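Local coordinates for protein endo-1,4-beta-xylanase (Uncultured bacterium, PDB 7AX7) that removes acetyl groups from acetylated xylan, using a bound cobalt(II) ion, as the carbohydrate esterase domain of a multidomain xylanase, at residues Val53-Gln67 with Glu80-Val94. Sequence-based numbering, arbitrary orientation.
Sequences VRMGCELASHSYTHQ and EMEWTSSAIKNSVGV. With CO (cobalt (II) ion), chain B.
Strand 58-61, which holds Leu-59 and Ser-61 against the helix, runs nearly antiparallel to helix 80-92, at 158° and 8.7 Å between axes. Beyond the strand, the loop with Tyr-64 and Thr-65 folds over the Glu-80 carboxylate. OE1 of Glu-80 accepts from Tyr-64 N at 2.8 Å and, in a straighter bond, from Thr-65 N at 2.9 Å. Both N-H groups come from the same face of the carboxylate, Thr-65 N on the syn side. OE2 of Glu-80 accepts from Thr-65 OG1 at 2.5 Å, a very short distance to be taken with caution. The two backbone bonds to OE1, with this contact, help to hold the rotation of the buried carboxylate. Tyr-64 has its ring swung anti to the backbone N (chi1 -163°), which sets its edge against Thr-84 OG1 and brings CD1 to 3.8 Å from Trp-83 CB. Ser-61 OG packs against Thr-84 CG2, and a water bridges Ser-61 OG to Met-81 O and Ser-85 OG. At the other end, Leu-59 CD1 meets Val-92 CG2 at 3.8 Å and also touches Ile-88 and Val-94. Val-53 CG2 lies 3.7 Å from Val-94 CG1. The loop after the strand, 62-67, carries His-62 and His-66, whose NE2 atoms bind cobalt together with Asp-12. This is the His-x-x-x-His, Asp-His-His metal site of NodB-type polysaccharide deacetylases.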
loop_
_atom_site.group_PDB
_atom_site.type_symbol
_atom_site.label_atom_id
_atom_site.label_comp_id
_atom_site.label_asym_id
_atom_site.label_seq_id
_atom_site.Cartn_x
_atom_site.Cartn_y
_atom_site.Cartn_z
ATOM N N VAL A 53 8.009 5.485 9.454
ATOM C CA VAL A 53 8.966 4.505 9.957
ATOM C C VAL A 53 8.885 4.405 11.484
ATOM O O VAL A 53 8.915 3.304 12.047
ATOM C CB VAL A 53 10.389 4.840 9.463
ATOM C CG1 VAL A 53 11.416 3.966 10.165
ATOM C CG2 VAL A 53 10.485 4.661 7.932
ATOM N N ARG A 54 8.748 5.541 12.178
ATOM C CA ARG A 54 8.639 5.490 13.640
ATOM C C ARG A 54 7.475 4.617 14.082
ATOM O O ARG A 54 7.588 3.873 15.062
ATOM C CB ARG A 54 8.480 6.894 14.232
ATOM C CG ARG A 54 9.782 7.705 14.248
ATOM C CD ARG A 54 9.731 8.855 15.269
ATOM N NE ARG A 54 8.585 9.756 15.105
ATOM C CZ ARG A 54 8.508 10.730 14.201
ATOM N NH1 ARG A 54 9.496 10.939 13.342
ATOM N NH2 ARG A 54 7.433 11.499 14.150
ATOM N N MET A 55 6.348 4.701 13.383
ATOM C CA MET A 55 5.158 3.938 13.729
ATOM C C MET A 55 5.200 2.502 13.218
ATOM O O MET A 55 4.204 1.782 13.352
ATOM C CB MET A 55 3.914 4.640 13.178
ATOM C CG MET A 55 3.581 5.933 13.888
ATOM S SD MET A 55 2.324 6.896 13.037
ATOM C CE MET A 55 1.018 5.678 12.733
ATOM N N GLY A 56 6.306 2.072 12.623
ATOM C CA GLY A 56 6.363 0.718 12.111
ATOM C C GLY A 56 5.468 0.456 10.924
ATOM O O GLY A 56 5.112 -0.699 10.674
ATOM N N CYS A 57 5.063 1.494 10.197
ATOM C CA CYS A 57 4.349 1.290 8.947
ATOM C C CYS A 57 5.360 0.965 7.864
ATOM O O CYS A 57 6.450 1.535 7.832
ATOM C CB CYS A 57 3.534 2.524 8.560
ATOM S SG CYS A 57 2.161 2.902 9.697
ATOM N N GLU A 58 4.999 0.033 6.992
ATOM C CA GLU A 58 5.908 -0.423 5.952
ATOM C C GLU A 58 5.846 0.501 4.746
ATOM O O GLU A 58 4.765 0.918 4.323
ATOM C CB GLU A 58 5.562 -1.847 5.519
ATOM C CG GLU A 58 6.454 -2.354 4.389
ATOM C CD GLU A 58 6.349 -3.853 4.181
ATOM O OE1 GLU A 58 5.342 -4.451 4.620
ATOM O OE2 GLU A 58 7.285 -4.438 3.582
ATOM N N LEU A 59 7.010 0.805 4.182
ATOM C CA LEU A 59 7.089 1.594 2.961
ATOM C C LEU A 59 7.410 0.678 1.775
ATOM O O LEU A 59 8.332 -0.146 1.842
ATOM C CB LEU A 59 8.132 2.707 3.103
ATOM C CG LEU A 59 7.983 3.663 4.301
ATOM C CD1 LEU A 59 9.037 4.769 4.255
ATOM C CD2 LEU A 59 6.581 4.269 4.370
ATOM N N ALA A 60 6.645 0.826 0.693
ATOM C CA ALA A 60 6.748 -0.008 -0.501
ATOM C C ALA A 60 6.729 0.888 -1.746
ATOM O O ALA A 60 6.560 2.105 -1.663
ATOM C CB ALA A 60 5.611 -1.048 -0.544
ATOM N N SER A 61 6.896 0.278 -2.911
ATOM C CA SER A 61 7.110 1.005 -4.159
ATOM C C SER A 61 5.820 1.097 -4.968
ATOM O O SER A 61 5.129 0.091 -5.163
ATOM C CB SER A 61 8.192 0.316 -4.988
ATOM O OG SER A 61 8.346 0.962 -6.241
ATOM N N HIS A 62 5.498 2.304 -5.438
ATOM C CA HIS A 62 4.408 2.516 -6.386
ATOM C C HIS A 62 4.924 3.155 -7.685
ATOM O O HIS A 62 4.188 3.870 -8.373
ATOM C CB HIS A 62 3.313 3.370 -5.738
ATOM C CG HIS A 62 1.960 3.225 -6.370
ATOM N ND1 HIS A 62 1.549 2.076 -7.011
ATOM C CD2 HIS A 62 0.912 4.083 -6.434
ATOM C CE1 HIS A 62 0.312 2.234 -7.451
ATOM N NE2 HIS A 62 -0.097 3.443 -7.112
ATOM N N SER A 63 6.196 2.905 -8.017
ATOM C CA SER A 63 6.924 3.490 -9.151
ATOM C C SER A 63 7.421 4.900 -8.832
ATOM O O SER A 63 7.160 5.421 -7.743
ATOM C CB SER A 63 6.069 3.501 -10.429
ATOM O OG SER A 63 5.240 4.652 -10.508
ATOM N N TYR A 64 8.159 5.519 -9.767
ATOM C CA TYR A 64 8.686 6.863 -9.537
ATOM C C TYR A 64 7.762 7.971 -10.056
ATOM O O TYR A 64 7.542 8.961 -9.351
ATOM C CB TYR A 64 10.082 7.015 -10.163
ATOM C CG TYR A 64 10.804 8.216 -9.592
ATOM C CD1 TYR A 64 11.479 8.125 -8.382
ATOM C CD2 TYR A 64 10.759 9.450 -10.224
ATOM C CE1 TYR A 64 12.112 9.214 -7.830
ATOM C CE2 TYR A 64 11.393 10.554 -9.680
ATOM C CZ TYR A 64 12.067 10.428 -8.477
ATOM O OH TYR A 64 12.708 11.512 -7.913
ATOM N N THR A 65 7.206 7.832 -11.267
ATOM C CA THR A 65 6.374 8.870 -11.873
ATOM C C THR A 65 4.894 8.508 -11.920
ATOM O O THR A 65 4.086 9.327 -12.370
ATOM C CB THR A 65 6.845 9.195 -13.304
ATOM O OG1 THR A 65 6.728 8.027 -14.124
ATOM C CG2 THR A 65 8.278 9.685 -13.318
ATOM N N HIS A 66 4.521 7.306 -11.491
ATOM C CA HIS A 66 3.123 6.882 -11.464
ATOM C C HIS A 66 2.469 7.010 -12.843
ATOM O O HIS A 66 1.384 7.572 -12.995
ATOM C CB HIS A 66 2.333 7.665 -10.407
ATOM C CG HIS A 66 1.044 7.009 -10.019
ATOM N ND1 HIS A 66 -0.155 7.292 -10.640
ATOM C CD2 HIS A 66 0.774 6.057 -9.096
ATOM C CE1 HIS A 66 -1.110 6.555 -10.102
ATOM N NE2 HIS A 66 -0.571 5.796 -9.165
ATOM N N GLN A 67 3.140 6.491 -13.858
ATOM C CA GLN A 67 2.536 6.388 -15.178
ATOM C C GLN A 67 2.133 4.941 -15.439
ATOM O O GLN A 67 2.506 4.027 -14.700
ATOM C CB GLN A 67 3.492 6.890 -16.264
ATOM C CG GLN A 67 3.832 8.373 -16.130
ATOM C CD GLN A 67 4.870 8.827 -17.149
ATOM O OE1 GLN A 67 4.537 9.491 -18.129
ATOM N NE2 GLN A 67 6.132 8.459 -16.923
ATOM N N GLU A 80 12.738 3.449 -13.061
ATOM C CA GLU A 80 11.679 3.847 -12.136
ATOM C C GLU A 80 11.782 3.080 -10.817
ATOM O O GLU A 80 11.722 3.670 -9.734
ATOM C CB GLU A 80 10.307 3.638 -12.779
ATOM C CG GLU A 80 9.995 4.610 -13.916
ATOM C CD GLU A 80 8.905 5.611 -13.571
ATOM O OE1 GLU A 80 8.168 5.404 -12.583
ATOM O OE2 GLU A 80 8.778 6.609 -14.303
ATOM N N MET A 81 11.957 1.759 -10.890
ATOM C CA MET A 81 12.026 0.952 -9.672
ATOM C C MET A 81 13.266 1.291 -8.847
ATOM O O MET A 81 13.174 1.542 -7.635
ATOM C CB MET A 81 12.003 -0.532 -10.034
ATOM C CG MET A 81 10.768 -0.953 -10.830
ATOM S SD MET A 81 9.232 -0.593 -9.958
ATOM C CE MET A 81 9.492 -1.658 -8.520
ATOM N N GLU A 82 14.437 1.306 -9.482
ATOM C CA GLU A 82 15.667 1.606 -8.749
ATOM C C GLU A 82 15.617 2.987 -8.100
ATOM O O GLU A 82 16.000 3.149 -6.938
ATOM C CB GLU A 82 16.870 1.492 -9.684
ATOM C CG GLU A 82 17.068 0.076 -10.198
ATOM C CD GLU A 82 18.016 -0.009 -11.382
ATOM O OE1 GLU A 82 18.779 0.957 -11.614
ATOM O OE2 GLU A 82 17.988 -1.051 -12.079
ATOM N N TRP A 83 15.163 3.998 -8.838
ATOM C CA TRP A 83 15.107 5.337 -8.266
ATOM C C TRP A 83 14.120 5.417 -7.109
ATOM O O TRP A 83 14.348 6.174 -6.161
ATOM C CB TRP A 83 14.736 6.353 -9.337
ATOM C CG TRP A 83 15.743 6.438 -10.429
ATOM C CD1 TRP A 83 17.075 6.147 -10.343
ATOM C CD2 TRP A 83 15.496 6.803 -11.791
ATOM N NE1 TRP A 83 17.676 6.327 -11.564
ATOM C CE2 TRP A 83 16.731 6.726 -12.474
ATOM C CE3 TRP A 83 14.349 7.189 -12.502
ATOM C CZ2 TRP A 83 16.855 7.014 -13.836
ATOM C CZ3 TRP A 83 14.474 7.481 -13.860
ATOM C CH2 TRP A 83 15.720 7.394 -14.508
ATOM N N THR A 84 13.022 4.656 -7.162
ATOM C CA THR A 84 12.063 4.702 -6.064
ATOM C C THR A 84 12.628 4.031 -4.818
ATOM O O THR A 84 12.531 4.575 -3.712
ATOM C CB THR A 84 10.743 4.048 -6.483
ATOM O OG1 THR A 84 10.182 4.782 -7.577
ATOM C CG2 THR A 84 9.749 4.044 -5.311
ATOM N N SER A 85 13.212 2.837 -4.980
ATOM C CA SER A 85 13.794 2.133 -3.844
ATOM C C SER A 85 14.948 2.918 -3.228
ATOM O O SER A 85 15.070 2.994 -2.003
ATOM C CB SER A 85 14.272 0.750 -4.273
ATOM O OG SER A 85 13.175 -0.091 -4.557
ATOM N N SER A 86 15.821 3.494 -4.058
ATOM C CA SER A 86 16.957 4.212 -3.486
ATOM C C SER A 86 16.525 5.533 -2.849
ATOM O O SER A 86 17.118 5.955 -1.849
ATOM C CB SER A 86 18.046 4.420 -4.545
ATOM O OG SER A 86 17.550 5.084 -5.679
ATOM N N ALA A 87 15.486 6.186 -3.385
ATOM C CA ALA A 87 14.946 7.372 -2.715
ATOM C C ALA A 87 14.427 7.034 -1.317
ATOM O O ALA A 87 14.644 7.790 -0.362
ATOM C CB ALA A 87 13.833 8.002 -3.555
ATOM N N ILE A 88 13.738 5.904 -1.177
ATOM C CA ILE A 88 13.205 5.511 0.122
ATOM C C ILE A 88 14.327 5.060 1.057
ATOM O O ILE A 88 14.333 5.397 2.251
ATOM C CB ILE A 88 12.140 4.419 -0.061
ATOM C CG1 ILE A 88 10.920 4.999 -0.781
ATOM C CG2 ILE A 88 11.763 3.815 1.280
ATOM C CD1 ILE A 88 9.941 3.945 -1.269
ATOM N N LYS A 89 15.301 4.309 0.531
ATOM C CA LYS A 89 16.419 3.857 1.356
ATOM C C LYS A 89 17.283 5.027 1.810
ATOM O O LYS A 89 17.646 5.126 2.991
ATOM C CB LYS A 89 17.263 2.846 0.585
ATOM C CG LYS A 89 18.485 2.341 1.355
ATOM C CD LYS A 89 18.075 1.615 2.630
ATOM C CE LYS A 89 19.274 0.942 3.287
ATOM N NZ LYS A 89 18.890 0.252 4.559
ATOM N N ASN A 90 17.613 5.931 0.886
ATOM C CA ASN A 90 18.504 7.039 1.210
ATOM C C ASN A 90 17.834 8.130 2.030
ATOM O O ASN A 90 18.543 8.946 2.630
ATOM C CB ASN A 90 19.075 7.658 -0.065
ATOM C CG ASN A 90 20.027 6.736 -0.766
ATOM O OD1 ASN A 90 20.519 5.770 -0.178
ATOM N ND2 ASN A 90 20.302 7.023 -2.026
ATOM N N SER A 91 16.502 8.192 2.040
ATOM C CA SER A 91 15.827 9.216 2.828
ATOM C C SER A 91 15.603 8.766 4.265
ATOM O O SER A 91 15.959 9.491 5.196
ATOM C CB SER A 91 14.490 9.620 2.188
ATOM O OG SER A 91 13.578 8.533 2.101
ATOM N N VAL A 92 15.015 7.587 4.469
ATOM C CA VAL A 92 14.645 7.180 5.822
ATOM C C VAL A 92 15.108 5.761 6.147
ATOM O O VAL A 92 14.689 5.183 7.155
ATOM C CB VAL A 92 13.128 7.318 6.043
ATOM C CG1 VAL A 92 12.684 8.764 5.806
ATOM C CG2 VAL A 92 12.354 6.339 5.148
ATOM N N GLY A 93 15.965 5.190 5.308
ATOM C CA GLY A 93 16.731 4.018 5.702
ATOM C C GLY A 93 16.031 2.674 5.640
ATOM O O GLY A 93 16.530 1.711 6.226
ATOM N N VAL A 94 14.905 2.555 4.937
ATOM C CA VAL A 94 14.206 1.276 4.875
ATOM C C VAL A 94 14.247 0.736 3.457
ATOM O O VAL A 94 14.361 1.480 2.476
ATOM C CB VAL A 94 12.749 1.344 5.377
ATOM C CG1 VAL A 94 12.709 1.885 6.793
ATOM C CG2 VAL A 94 11.884 2.164 4.434
HETATM CO CO CO B . -1.789 4.786 -7.701
HETATM O O HOH W 1 10.953 0.611 -6.284
HETATM O O HOH W 2 5.593 4.868 -13.727
#